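Local coordinates for malonyl CoA reductase (malonate semialdehyde-forming) (Sulfolobus tokodaii, PDB 2EP5), which probably reduces malonyl-CoA to malonate semialdehyde with NADPH, as a member of the aspartate-semialdehyde dehydrogenase family, at residues 112-125 / 206-218. Numbering follows the deposited sequence.
Sequences RMDPDVPLINPEIN and DKIAKELTKLNGK
Lys214 runs from the helix 204-215 into the loop 112-119 and ends among its carbonyl oxygens. CG stands anti to the backbone N (chi1 -172°), and the chain stays extended to its tip. CB of Lys214 lies near the methyl CE of Met113, at 4.3 Å. CD of Lys214 passes CB of Leu119 at 3.8 Å. CE comes close to the oxygen of Val117. NZ then donates to three backbone oxygens. Val117 O is met nearly head-on, with a C=O...N angle of 170°, while the oxygens of Arg112 and Asp114 receive NZ from above their carbonyl planes. The 2.5 Å from Lys214 NZ to Val117 O is too short, so its exact geometry is doubtful. Lys214 NZ lies 2.8 Å from Asp114 O, which takes Val117 N of the type I turn on its other face. With a water as fourth acceptor, three N-H bonds must be shared among four oxygens. The carbonyl dipoles probably favour the charged ammonium.

Beside the lysine, Arg112 forms a salt bridge with Glu211, NH1 to OE2 3.1 Å. The guanidinium and carboxylate planes are turned 62° apart. OE2 is met on its syn side. NH2 of Arg112 binds Asn107 O, and OE1 of Glu211 takes the backbone N of Asn150, so both groups have a second hold.

CD2 of Leu119 rests on CG of Glu211 at 3.8 Å. Toward the helix C-terminus, CG of Leu119 meets CD2 of Leu215. Asn125 lays its CB against Leu215 O. Asn125 ND2 binds Leu119 O at 2.6 Å and its OD1 accepts from Asn121 N, which fixes the amide.

The contact joins the NAD-binding and dimerisation regions of the semialdehyde dehydrogenase family. Its Arg112 side chain lies about 7 Å from that of Cys151, the predicted acyl-thioester nucleophile, so this junction of the two family regions probably borders the active site.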
loop_
_atom_site.group_PDB
_atom_site.type_symbol
_atom_site.label_atom_id
_atom_site.label_comp_id
_atom_site.label_asym_id
_atom_site.label_seq_id
_atom_site.Cartn_x
_atom_site.Cartn_y
_atom_site.Cartn_z
ATOM N N ARG A 112 -12.222 -27.277 -18.901
ATOM C CA ARG A 112 -10.904 -27.680 -18.405
ATOM C C ARG A 112 -10.860 -29.100 -17.859
ATOM O O ARG A 112 -9.851 -29.795 -17.995
ATOM C CB ARG A 112 -10.416 -26.731 -17.316
ATOM C CG ARG A 112 -9.761 -25.467 -17.811
ATOM C CD ARG A 112 -9.242 -24.698 -16.606
ATOM N NE ARG A 112 -8.892 -23.312 -16.889
ATOM C CZ ARG A 112 -8.959 -22.353 -15.973
ATOM N NH1 ARG A 112 -9.366 -22.648 -14.742
ATOM N NH2 ARG A 112 -8.621 -21.107 -16.276
ATOM N N MET A 113 -11.955 -29.532 -17.245
ATOM C CA MET A 113 -12.011 -30.865 -16.671
ATOM C C MET A 113 -12.787 -31.875 -17.527
ATOM O O MET A 113 -13.146 -32.953 -17.053
ATOM C CB MET A 113 -12.588 -30.791 -15.253
ATOM C CG MET A 113 -11.718 -30.000 -14.266
ATOM S SD MET A 113 -10.001 -30.626 -14.106
ATOM C CE MET A 113 -10.264 -32.177 -13.198
ATOM N N ASP A 114 -13.032 -31.533 -18.789
ATOM C CA ASP A 114 -13.733 -32.440 -19.691
ATOM C C ASP A 114 -12.734 -33.535 -20.037
ATOM O O ASP A 114 -11.638 -33.248 -20.502
ATOM C CB ASP A 114 -14.173 -31.714 -20.965
ATOM C CG ASP A 114 -15.023 -32.591 -21.877
ATOM O OD1 ASP A 114 -14.528 -33.641 -22.342
ATOM O OD2 ASP A 114 -16.190 -32.234 -22.126
ATOM N N PRO A 115 -13.101 -34.805 -19.798
ATOM C CA PRO A 115 -12.290 -36.005 -20.051
ATOM C C PRO A 115 -11.742 -36.138 -21.469
ATOM O O PRO A 115 -10.765 -36.852 -21.689
ATOM C CB PRO A 115 -13.244 -37.148 -19.714
ATOM C CG PRO A 115 -14.137 -36.552 -18.676
ATOM C CD PRO A 115 -14.406 -35.176 -19.222
ATOM N N ASP A 116 -12.369 -35.464 -22.431
ATOM C CA ASP A 116 -11.910 -35.533 -23.817
ATOM C C ASP A 116 -11.117 -34.298 -24.222
ATOM O O ASP A 116 -10.647 -34.192 -25.358
ATOM C CB ASP A 116 -13.097 -35.692 -24.768
ATOM C CG ASP A 116 -13.946 -36.898 -24.438
ATOM O OD1 ASP A 116 -13.371 -37.980 -24.190
ATOM O OD2 ASP A 116 -15.186 -36.760 -24.433
ATOM N N VAL A 117 -10.965 -33.362 -23.291
ATOM C CA VAL A 117 -10.241 -32.136 -23.577
ATOM C C VAL A 117 -8.937 -32.086 -22.793
ATOM O O VAL A 117 -8.927 -32.203 -21.567
ATOM C CB VAL A 117 -11.103 -30.910 -23.230
ATOM C CG1 VAL A 117 -10.379 -29.635 -23.600
ATOM C CG2 VAL A 117 -12.439 -31.005 -23.956
ATOM N N PRO A 118 -7.809 -31.915 -23.496
ATOM C CA PRO A 118 -6.508 -31.856 -22.820
ATOM C C PRO A 118 -6.360 -30.551 -22.030
ATOM O O PRO A 118 -6.739 -29.483 -22.517
ATOM C CB PRO A 118 -5.505 -31.920 -23.974
ATOM C CG PRO A 118 -6.324 -32.400 -25.171
ATOM C CD PRO A 118 -7.656 -31.768 -24.951
ATOM N N LEU A 119 -5.841 -30.648 -20.806
ATOM C CA LEU A 119 -5.597 -29.471 -19.962
ATOM C C LEU A 119 -4.078 -29.391 -19.967
ATOM O O LEU A 119 -3.400 -30.173 -19.301
ATOM C CB LEU A 119 -6.124 -29.688 -18.543
ATOM C CG LEU A 119 -6.118 -28.467 -17.618
ATOM C CD1 LEU A 119 -6.878 -27.306 -18.264
ATOM C CD2 LEU A 119 -6.745 -28.846 -16.287
ATOM N N ILE A 120 -3.543 -28.445 -20.727
ATOM C CA ILE A 120 -2.105 -28.351 -20.874
ATOM C C ILE A 120 -1.285 -27.294 -20.159
ATOM O O ILE A 120 -1.666 -26.131 -20.054
ATOM C CB ILE A 120 -1.721 -28.255 -22.375
ATOM C CG1 ILE A 120 -2.352 -29.415 -23.154
ATOM C CG2 ILE A 120 -0.199 -28.296 -22.537
ATOM C CD1 ILE A 120 -1.938 -30.787 -22.662
ATOM N N ASN A 121 -0.139 -27.763 -19.674
ATOM C CA ASN A 121 0.899 -26.962 -19.047
ATOM C C ASN A 121 2.072 -27.688 -19.701
ATOM O O ASN A 121 2.552 -28.707 -19.195
ATOM C CB ASN A 121 0.939 -27.117 -17.523
ATOM C CG ASN A 121 1.851 -26.083 -16.871
ATOM O OD1 ASN A 121 2.552 -25.345 -17.569
ATOM N ND2 ASN A 121 1.851 -26.025 -15.538
ATOM N N PRO A 122 2.528 -27.176 -20.859
ATOM C CA PRO A 122 3.620 -27.695 -21.693
ATOM C C PRO A 122 4.622 -28.660 -21.049
ATOM O O PRO A 122 4.612 -29.858 -21.334
ATOM C CB PRO A 122 4.269 -26.424 -22.222
ATOM C CG PRO A 122 3.087 -25.544 -22.442
ATOM C CD PRO A 122 2.289 -25.751 -21.168
ATOM N N GLU A 123 5.489 -28.138 -20.192
ATOM C CA GLU A 123 6.497 -28.957 -19.531
ATOM C C GLU A 123 5.917 -30.137 -18.754
ATOM O O GLU A 123 6.487 -31.224 -18.736
ATOM C CB GLU A 123 7.334 -28.098 -18.569
ATOM C CG GLU A 123 8.234 -27.062 -19.238
ATOM C CD GLU A 123 7.537 -25.743 -19.526
ATOM O OE1 GLU A 123 6.294 -25.717 -19.595
ATOM O OE2 GLU A 123 8.234 -24.725 -19.703
ATOM N N ILE A 124 4.774 -29.923 -18.124
ATOM C CA ILE A 124 4.156 -30.951 -17.301
ATOM C C ILE A 124 3.452 -32.118 -18.005
ATOM O O ILE A 124 3.692 -33.279 -17.667
ATOM C CB ILE A 124 3.166 -30.296 -16.308
ATOM C CG1 ILE A 124 3.843 -29.112 -15.611
ATOM C CG2 ILE A 124 2.710 -31.306 -15.270
ATOM C CD1 ILE A 124 5.143 -29.465 -14.907
ATOM N N ASN A 125 2.588 -31.827 -18.975
ATOM C CA ASN A 125 1.854 -32.896 -19.642
ATOM C C ASN A 125 1.577 -32.691 -21.130
ATOM O O ASN A 125 0.440 -32.842 -21.578
ATOM C CB ASN A 125 0.525 -33.128 -18.909
ATOM C CG ASN A 125 -0.379 -31.910 -18.950
ATOM O OD1 ASN A 125 0.091 -30.780 -19.055
ATOM N ND2 ASN A 125 -1.680 -32.132 -18.854
ATOM N N ASP A 206 -11.131 -25.367 -5.079
ATOM C CA ASP A 206 -11.610 -26.568 -5.732
ATOM C C ASP A 206 -10.948 -26.744 -7.103
ATOM O O ASP A 206 -10.571 -27.857 -7.479
ATOM C CB ASP A 206 -13.129 -26.508 -5.873
ATOM C CG ASP A 206 -13.724 -27.841 -6.272
ATOM O OD1 ASP A 206 -13.453 -28.841 -5.568
ATOM O OD2 ASP A 206 -14.460 -27.890 -7.286
ATOM N N LYS A 207 -10.802 -25.645 -7.845
ATOM C CA LYS A 207 -10.161 -25.688 -9.160
ATOM C C LYS A 207 -8.701 -26.125 -9.056
ATOM O O LYS A 207 -8.198 -26.865 -9.906
ATOM C CB LYS A 207 -10.209 -24.313 -9.827
ATOM C CG LYS A 207 -11.587 -23.867 -10.274
ATOM C CD LYS A 207 -11.527 -22.463 -10.840
ATOM C CE LYS A 207 -12.912 -21.947 -11.191
ATOM N NZ LYS A 207 -12.872 -20.498 -11.533
ATOM N N ILE A 208 -8.016 -25.663 -8.015
ATOM C CA ILE A 208 -6.618 -26.015 -7.833
ATOM C C ILE A 208 -6.457 -27.507 -7.607
ATOM O O ILE A 208 -5.724 -28.175 -8.335
ATOM C CB ILE A 208 -5.993 -25.250 -6.637
ATOM C CG1 ILE A 208 -5.848 -23.768 -6.996
ATOM C CG2 ILE A 208 -4.637 -25.866 -6.257
ATOM C CD1 ILE A 208 -5.233 -22.923 -5.898
ATOM N N ALA A 209 -7.146 -28.026 -6.598
ATOM C CA ALA A 209 -7.072 -29.445 -6.264
ATOM C C ALA A 209 -7.451 -30.361 -7.428
ATOM O O ALA A 209 -6.709 -31.280 -7.762
ATOM C CB ALA A 209 -7.957 -29.746 -5.045
ATOM N N LYS A 210 -8.597 -30.117 -8.046
ATOM C CA LYS A 210 -9.031 -30.954 -9.157
ATOM C C LYS A 210 -8.119 -30.866 -10.375
ATOM O O LYS A 210 -7.669 -31.890 -10.900
ATOM C CB LYS A 210 -10.462 -30.598 -9.562
ATOM C CG LYS A 210 -11.491 -30.857 -8.473
ATOM C CD LYS A 210 -12.918 -30.677 -9.000
ATOM C CE LYS A 210 -13.944 -30.799 -7.872
ATOM N NZ LYS A 210 -13.724 -32.036 -7.061
ATOM N N GLU A 211 -7.844 -29.646 -10.828
ATOM C CA GLU A 211 -6.991 -29.452 -11.999
ATOM C C GLU A 211 -5.601 -30.037 -11.810
ATOM O O GLU A 211 -5.008 -30.560 -12.747
ATOM C CB GLU A 211 -6.895 -27.967 -12.344
ATOM C CG GLU A 211 -8.140 -27.432 -13.023
ATOM C CD GLU A 211 -8.060 -25.942 -13.309
ATOM O OE1 GLU A 211 -6.977 -25.467 -13.708
ATOM O OE2 GLU A 211 -9.084 -25.251 -13.145
ATOM N N LEU A 212 -5.082 -29.955 -10.593
ATOM C CA LEU A 212 -3.761 -30.505 -10.303
ATOM C C LEU A 212 -3.795 -32.026 -10.552
ATOM O O LEU A 212 -2.796 -32.632 -10.954
ATOM C CB LEU A 212 -3.395 -30.192 -8.849
ATOM C CG LEU A 212 -2.015 -29.598 -8.528
ATOM C CD1 LEU A 212 -1.659 -28.493 -9.495
ATOM C CD2 LEU A 212 -2.024 -29.085 -7.098
ATOM N N THR A 213 -4.962 -32.628 -10.325
ATOM C CA THR A 213 -5.162 -34.064 -10.529
ATOM C C THR A 213 -5.033 -34.460 -12.008
ATOM O O THR A 213 -4.499 -35.527 -12.339
ATOM C CB THR A 213 -6.556 -34.489 -10.008
ATOM O OG1 THR A 213 -6.501 -34.655 -8.585
ATOM C CG2 THR A 213 -7.000 -35.764 -10.644
ATOM N N LYS A 214 -5.516 -33.597 -12.897
ATOM C CA LYS A 214 -5.443 -33.864 -14.328
ATOM C C LYS A 214 -4.080 -33.492 -14.908
ATOM O O LYS A 214 -3.550 -34.198 -15.758
ATOM C CB LYS A 214 -6.539 -33.095 -15.058
ATOM C CG LYS A 214 -6.675 -33.461 -16.524
ATOM C CD LYS A 214 -7.881 -32.760 -17.131
ATOM C CE LYS A 214 -8.085 -33.156 -18.579
ATOM N NZ LYS A 214 -9.334 -32.553 -19.110
ATOM N N LEU A 215 -3.514 -32.381 -14.448
ATOM C CA LEU A 215 -2.207 -31.941 -14.932
ATOM C C LEU A 215 -1.126 -32.976 -14.656
ATOM O O LEU A 215 -0.211 -33.163 -15.464
ATOM C CB LEU A 215 -1.821 -30.622 -14.271
ATOM C CG LEU A 215 -2.677 -29.432 -14.702
ATOM C CD1 LEU A 215 -2.395 -28.242 -13.794
ATOM C CD2 LEU A 215 -2.397 -29.106 -16.173
ATOM N N ASN A 216 -1.238 -33.651 -13.514
ATOM C CA ASN A 216 -0.258 -34.655 -13.122
ATOM C C ASN A 216 -0.686 -36.065 -13.487
ATOM O O ASN A 216 -0.035 -37.031 -13.100
ATOM C CB ASN A 216 -0.013 -34.575 -11.617
ATOM C CG ASN A 216 0.595 -33.254 -11.201
ATOM O OD1 ASN A 216 1.753 -32.973 -11.506
ATOM N ND2 ASN A 216 -0.190 -32.429 -10.517
ATOM N N GLY A 217 -1.781 -36.171 -14.233
ATOM C CA GLY A 217 -2.290 -37.467 -14.632
ATOM C C GLY A 217 -1.429 -38.144 -15.671
ATOM O O GLY A 217 -0.492 -37.547 -16.206
ATOM N N LYS A 218 -1.760 -39.394 -15.968
ATOM C CA LYS A 218 -1.010 -40.178 -16.936
ATOM C C LYS A 218 -1.903 -40.603 -18.087
ATOM O O LYS A 218 -3.052 -40.987 -17.882
ATOM C CB LYS A 218 -0.435 -41.418 -16.252
ATOM C CG LYS A 218 0.512 -42.248 -17.103
ATOM C CD LYS A 218 0.808 -43.575 -16.409
ATOM C CE LYS A 218 1.964 -44.328 -17.055
ATOM N NZ LYS A 218 3.270 -43.638 -16.831
HETATM O O HOH W 1 -10.064 -19.748 -13.382
HETATM O O HOH W 2 -10.601 -34.420 -17.238
#